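Local coordinates for protein telomerase reverse transcriptase (PDB 4LMO) that binds telomerase RNA through the domain seen here and lengthens chromosome ends by copying a template within that RNA, at residues 66-71 with 181-186; 174-179 with 192-197. All coordinates share one frame; numbering follows the deposited sequence.

Contact 1 (66-71 with 181-186)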
loop_
_atom_site.group_PDB
_atom_site.type_symbol
_atom_site.label_atom_id
_atom_site.label_comp_id
_atom_site.label_asym_id
_atom_site.label_seq_id
_atom_site.Cartn_x
_atom_site.Cartn_y
_atom_site.Cartn_z
ATOM N N PRO A 66 -2.620 -24.014 7.272
ATOM C CA PRO A 66 -3.557 -24.469 8.305
ATOM C C PRO A 66 -5.000 -24.128 7.924
ATOM O O PRO A 66 -5.225 -23.216 7.123
ATOM C CB PRO A 66 -3.138 -23.665 9.538
ATOM C CG PRO A 66 -1.699 -23.360 9.314
ATOM C CD PRO A 66 -1.560 -23.155 7.834
ATOM N N ARG A 67 -5.961 -24.854 8.492
ATOM C CA ARG A 67 -7.370 -24.692 8.126
ATOM C C ARG A 67 -7.857 -23.250 8.285
ATOM O O ARG A 67 -8.587 -22.743 7.430
ATOM C CB ARG A 67 -8.261 -25.657 8.917
ATOM C CG ARG A 67 -9.597 -25.935 8.245
ATOM C CD ARG A 67 -10.543 -26.714 9.144
ATOM N NE ARG A 67 -11.920 -26.645 8.653
ATOM C CZ ARG A 67 -12.833 -25.770 9.073
ATOM N NH1 ARG A 67 -12.534 -24.875 10.010
ATOM N NH2 ARG A 67 -14.053 -25.791 8.555
ATOM N N ARG A 68 -7.433 -22.601 9.370
ATOM C CA ARG A 68 -7.780 -21.207 9.663
ATOM C C ARG A 68 -7.386 -20.274 8.517
ATOM O O ARG A 68 -8.189 -19.450 8.072
ATOM C CB ARG A 68 -7.107 -20.754 10.964
ATOM C CG ARG A 68 -7.755 -19.542 11.620
ATOM C CD ARG A 68 -6.867 -18.922 12.689
ATOM N NE ARG A 68 -6.735 -19.749 13.890
ATOM C CZ ARG A 68 -7.467 -19.610 14.994
ATOM N NH1 ARG A 68 -8.406 -18.670 15.075
ATOM N NH2 ARG A 68 -7.260 -20.417 16.027
ATOM N N PHE A 69 -6.153 -20.424 8.040
ATOM C CA PHE A 69 -5.620 -19.576 6.977
ATOM C C PHE A 69 -6.035 -20.048 5.586
ATOM O O PHE A 69 -6.108 -19.244 4.653
ATOM C CB PHE A 69 -4.096 -19.456 7.099
ATOM C CG PHE A 69 -3.646 -18.720 8.334
ATOM C CD1 PHE A 69 -3.451 -19.398 9.536
ATOM C CD2 PHE A 69 -3.431 -17.345 8.301
ATOM C CE1 PHE A 69 -3.044 -18.720 10.676
ATOM C CE2 PHE A 69 -3.023 -16.662 9.437
ATOM C CZ PHE A 69 -2.828 -17.351 10.626
ATOM N N PHE A 70 -6.317 -21.344 5.453
ATOM C CA PHE A 70 -6.831 -21.897 4.200
ATOM C C PHE A 70 -8.200 -21.315 3.848
ATOM O O PHE A 70 -8.492 -21.068 2.680
ATOM C CB PHE A 70 -6.908 -23.429 4.248
ATOM C CG PHE A 70 -7.456 -24.045 2.987
ATOM C CD1 PHE A 70 -8.744 -24.574 2.955
ATOM C CD2 PHE A 70 -6.691 -24.073 1.821
ATOM C CE1 PHE A 70 -9.253 -25.132 1.790
ATOM C CE2 PHE A 70 -7.195 -24.627 0.655
ATOM C CZ PHE A 70 -8.478 -25.158 0.640
ATOM N N ASN A 71 -9.031 -21.097 4.862
ATOM C CA ASN A 71 -10.361 -20.531 4.656
ATOM C C ASN A 71 -10.352 -19.058 4.242
ATOM O O ASN A 71 -11.363 -18.542 3.765
ATOM C CB ASN A 71 -11.231 -20.745 5.895
ATOM C CG ASN A 71 -11.591 -22.205 6.111
ATOM O OD1 ASN A 71 -11.616 -22.685 7.241
ATOM N ND2 ASN A 71 -11.872 -22.921 5.022
ATOM N N LEU A 181 -11.150 -14.408 11.046
ATOM C CA LEU A 181 -10.070 -14.793 11.952
ATOM C C LEU A 181 -10.371 -16.109 12.663
ATOM O O LEU A 181 -9.464 -16.759 13.192
ATOM C CB LEU A 181 -9.851 -13.708 13.013
ATOM C CG LEU A 181 -9.389 -12.302 12.625
ATOM C CD1 LEU A 181 -9.471 -11.377 13.831
ATOM C CD2 LEU A 181 -7.975 -12.323 12.067
ATOM N N LYS A 182 -11.645 -16.493 12.667
ATOM C CA LYS A 182 -12.145 -17.560 13.532
ATOM C C LYS A 182 -12.199 -18.932 12.867
ATOM O O LYS A 182 -12.384 -19.043 11.655
ATOM C CB LYS A 182 -13.544 -17.203 14.048
ATOM C CG LYS A 182 -13.671 -15.811 14.642
ATOM C CD LYS A 182 -15.128 -15.460 14.893
ATOM C CE LYS A 182 -15.264 -14.049 15.438
ATOM N NZ LYS A 182 -16.664 -13.547 15.360
ATOM N N ILE A 183 -12.042 -19.973 13.682
ATOM C CA ILE A 183 -12.308 -21.352 13.265
ATOM C C ILE A 183 -13.574 -21.908 13.920
ATOM O O ILE A 183 -14.010 -23.017 13.603
ATOM C CB ILE A 183 -11.121 -22.306 13.552
ATOM C CG1 ILE A 183 -10.400 -21.942 14.859
ATOM C CG2 ILE A 183 -10.153 -22.315 12.382
ATOM C CD1 ILE A 183 -10.951 -22.629 16.093
ATOM N N SER A 184 -14.158 -21.132 14.829
ATOM C CA SER A 184 -15.325 -21.568 15.589
ATOM C C SER A 184 -16.109 -20.384 16.140
ATOM O O SER A 184 -15.526 -19.426 16.649
ATOM C CB SER A 184 -14.892 -22.482 16.740
ATOM O OG SER A 184 -16.007 -23.117 17.341
ATOM N N LYS A 185 -17.432 -20.458 16.030
ATOM C CA LYS A 185 -18.318 -19.473 16.650
ATOM C C LYS A 185 -19.071 -20.057 17.846
ATOM O O LYS A 185 -19.808 -19.343 18.532
ATOM C CB LYS A 185 -19.301 -18.895 15.629
ATOM C CG LYS A 185 -18.907 -17.524 15.103
ATOM C CD LYS A 185 -19.982 -16.956 14.192
ATOM C CE LYS A 185 -19.946 -15.437 14.160
ATOM N NZ LYS A 185 -20.532 -14.833 15.390
ATOM N N THR A 186 -18.869 -21.349 18.101
ATOM C CA THR A 186 -19.581 -22.038 19.180
ATOM C C THR A 186 -18.756 -22.171 20.466
ATOM O O THR A 186 -17.586 -22.567 20.433
ATOM C CB THR A 186 -20.158 -23.404 18.722
ATOM O OG1 THR A 186 -21.008 -23.936 19.744
ATOM C CG2 THR A 186 -19.050 -24.413 18.392
#

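Contact 2 (174-179 with 192-197)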
loop_
_atom_site.group_PDB
_atom_site.type_symbol
_atom_site.label_atom_id
_atom_site.label_comp_id
_atom_site.label_asym_id
_atom_site.label_seq_id
_atom_site.Cartn_x
_atom_site.Cartn_y
_atom_site.Cartn_z
ATOM N N LYS A 174 -12.498 -3.679 17.287
ATOM C CA LYS A 174 -13.203 -4.841 17.806
ATOM C C LYS A 174 -12.754 -6.084 17.045
ATOM O O LYS A 174 -13.216 -6.344 15.931
ATOM C CB LYS A 174 -14.718 -4.653 17.701
ATOM C CG LYS A 174 -15.287 -3.528 18.555
ATOM C CD LYS A 174 -16.735 -3.243 18.182
ATOM C CE LYS A 174 -17.282 -2.023 18.906
ATOM N NZ LYS A 174 -17.726 -2.330 20.294
ATOM N N VAL A 175 -11.843 -6.837 17.658
ATOM C CA VAL A 175 -11.247 -8.031 17.049
ATOM C C VAL A 175 -12.305 -9.055 16.624
ATOM O O VAL A 175 -12.235 -9.616 15.524
ATOM C CB VAL A 175 -10.209 -8.686 17.997
ATOM C CG1 VAL A 175 -9.647 -9.974 17.407
ATOM C CG2 VAL A 175 -9.077 -7.714 18.302
ATOM N N ASN A 176 -13.294 -9.269 17.488
ATOM C CA ASN A 176 -14.304 -10.304 17.273
ATOM C C ASN A 176 -15.333 -10.002 16.178
ATOM O O ASN A 176 -16.093 -10.889 15.785
ATOM C CB ASN A 176 -14.975 -10.689 18.595
ATOM C CG ASN A 176 -14.041 -11.452 19.525
ATOM O OD1 ASN A 176 -13.076 -12.087 19.085
ATOM N ND2 ASN A 176 -14.329 -11.401 20.821
ATOM N N ASN A 177 -15.349 -8.761 15.687
ATOM C CA ASN A 177 -16.149 -8.398 14.518
ATOM C C ASN A 177 -15.682 -9.130 13.260
ATOM O O ASN A 177 -16.463 -9.362 12.338
ATOM C CB ASN A 177 -16.102 -6.886 14.270
ATOM C CG ASN A 177 -16.923 -6.094 15.276
ATOM O OD1 ASN A 177 -17.593 -6.657 16.142
ATOM N ND2 ASN A 177 -16.869 -4.774 15.164
ATOM N N CYS A 178 -14.402 -9.490 13.237
ATOM C CA CYS A 178 -13.799 -10.164 12.097
ATOM C C CYS A 178 -13.996 -11.674 12.194
ATOM O O CYS A 178 -13.264 -12.361 12.916
ATOM C CB CYS A 178 -12.308 -9.827 12.011
ATOM S SG CYS A 178 -11.928 -8.069 12.172
ATOM N N ASP A 179 -14.989 -12.177 11.462
ATOM C CA ASP A 179 -15.292 -13.608 11.412
ATOM C C ASP A 179 -14.170 -14.407 10.749
ATOM O O ASP A 179 -13.940 -15.570 11.097
ATOM C CB ASP A 179 -16.604 -13.857 10.654
ATOM C CG ASP A 179 -17.844 -13.640 11.514
ATOM O OD1 ASP A 179 -17.759 -12.991 12.578
ATOM O OD2 ASP A 179 -18.923 -14.124 11.110
ATOM N N SER A 192 -6.367 -17.301 25.181
ATOM C CA SER A 192 -5.340 -17.692 24.209
ATOM C C SER A 192 -5.837 -17.614 22.766
ATOM O O SER A 192 -5.067 -17.314 21.852
ATOM C CB SER A 192 -4.811 -19.096 24.509
ATOM O OG SER A 192 -5.761 -20.087 24.160
ATOM N N GLU A 193 -7.123 -17.896 22.573
ATOM C CA GLU A 193 -7.761 -17.769 21.268
ATOM C C GLU A 193 -7.934 -16.300 20.882
ATOM O O GLU A 193 -7.651 -15.920 19.742
ATOM C CB GLU A 193 -9.105 -18.511 21.244
ATOM C CG GLU A 193 -9.911 -18.363 19.956
ATOM C CD GLU A 193 -9.226 -18.947 18.727
ATOM O OE1 GLU A 193 -8.195 -19.644 18.866
ATOM O OE2 GLU A 193 -9.727 -18.711 17.609
ATOM N N LEU A 194 -8.395 -15.484 21.829
ATOM C CA LEU A 194 -8.524 -14.042 21.612
ATOM C C LEU A 194 -7.168 -13.412 21.293
ATOM O O LEU A 194 -7.062 -12.584 20.391
ATOM C CB LEU A 194 -9.170 -13.355 22.822
ATOM C CG LEU A 194 -9.347 -11.829 22.785
ATOM C CD1 LEU A 194 -10.178 -11.375 21.591
ATOM C CD2 LEU A 194 -9.956 -11.323 24.083
ATOM N N SER A 195 -6.145 -13.825 22.041
ATOM C CA SER A 195 -4.766 -13.381 21.839
ATOM C C SER A 195 -4.240 -13.749 20.448
ATOM O O SER A 195 -3.534 -12.961 19.816
ATOM C CB SER A 195 -3.862 -13.970 22.927
ATOM O OG SER A 195 -2.489 -13.817 22.610
ATOM N N TYR A 196 -4.588 -14.944 19.984
ATOM C CA TYR A 196 -4.177 -15.413 18.664
ATOM C C TYR A 196 -4.952 -14.713 17.546
ATOM O O TYR A 196 -4.396 -14.432 16.481
ATOM C CB TYR A 196 -4.331 -16.932 18.566
ATOM C CG TYR A 196 -3.688 -17.550 17.344
ATOM C CD1 TYR A 196 -2.339 -17.328 17.050
ATOM C CD2 TYR A 196 -4.421 -18.376 16.492
ATOM C CE1 TYR A 196 -1.747 -17.898 15.932
ATOM C CE2 TYR A 196 -3.836 -18.952 15.375
ATOM C CZ TYR A 196 -2.503 -18.710 15.099
ATOM O OH TYR A 196 -1.925 -19.283 13.991
ATOM N N ARG A 197 -6.230 -14.436 17.799
ATOM C CA ARG A 197 -7.057 -13.645 16.885
ATOM C C ARG A 197 -6.523 -12.214 16.755
ATOM O O ARG A 197 -6.456 -11.672 15.649
ATOM C CB ARG A 197 -8.530 -13.673 17.324
ATOM C CG ARG A 197 -9.378 -14.647 16.515
ATOM C CD ARG A 197 -10.238 -15.578 17.363
ATOM N NE ARG A 197 -11.524 -15.004 17.760
ATOM C CZ ARG A 197 -12.618 -15.712 18.044
ATOM N NH1 ARG A 197 -12.610 -17.037 17.960
ATOM N NH2 ARG A 197 -13.734 -15.089 18.398
#

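Contact 1 (66-71 with 181-186)
Arg68 leaves the short helix 67-70 with CG opposite its backbone N (chi1 -160°) and then bends about CG-CD (chi3 -70°), which carries its guanidinium to the loop at Leu181 and Ile183. Ile183 places CG1 between its own backbone N and carbonyl carbon (chi1 36°), so that this branch lies over one face of the guanidinium, toward its rim. Arg68 NH1 donates a hydrogen bond of 2.9 Å to Leu181 O. The bond is nearly straight and lies in the carbonyl plane, and the oxygen sits at the guanidinium edge, almost in plane. Ile183 CG1 comes within 3.7 Å of Arg68 CZ. The other branch, Ile183 CG2, rests on the aliphatic root of the same arginine, 3.7 Å from Arg68 CB. Arg67 adds a looser touch, with NH1 edge-on at 4.2 Å from Ile183 CG2. Arg68 NH1 also forms a salt bridge with Glu193, and its side chain packs on Tyr196 and Ile200 of helix 191-220. Both segments overlap regions that, by similarity, interact with the RNA template. One backbone carbonyl and one carboxylate thus share NH1. These contacts restrict rotation of the group. The carboxylate of Glu193, which also pairs with Arg197, would probably offset part of its positive charge.

Contact 2 (174-179 with 192-197)
A 3-10 turn at 175-177 packs against the start of helix 191-220, within a region of the telomerase RNA-binding domain that by similarity interacts with the RNA template. Val175 and Asn176 of the turn meet Leu194 and Arg197, which lie three residues apart on the helix. Val175 CG1 lies opposite its backbone N (chi1 177°) and rests 3.9 Å from Arg197 CB. The same methyl is 4.4 Å from Leu194 CD1, at the margin of apolar contact. Val175 also touches Thr198 and Leu201 farther along the helix. The polar part is one hydrogen bond across the contact, from Arg197 NH2 to Asn176 OD1 at 3.1 Å. Arg197 reaches it by bending at chi2 and chi3, which folds its chain back beside the helix. Amide and guanidinium stand nearly perpendicular, with their planes 78° apart. On another edge of the same guanidinium, Arg197 NH1 forms a salt bridge with Glu193 OE2 at 3.4 Å, one helical turn earlier; its hydrogen bond is weak. The arginine thus ties the turn to a carboxylate of its own helix. Asn176 OD1 lies close to the guanidinium plane of Arg197, but NH2 approaches it from well above the amide carbonyl plane, with a C=O...N angle of 114°.

The centres of contacts 1 and 2 lie about 11 Å apart, on the same side of the chain's centre. Along the chain their segments alternate: 66-71, 174-179, 181-186, 192-197. Segments 174-179 and 181-186 belong to the one loop between helices 166-169 and 191-220, and 192-197 lies on the latter helix. Direct bonds join the two contacts. The carboxylate of Glu193 is shared by Arg68 of contact 1 and Arg197 of contact 2, and Lys182 NZ probably bonds to Asn176 O. Helix 67-70, remote in sequence, thus lies beside this loop and helix, consistent with a shared RNA-template-binding region.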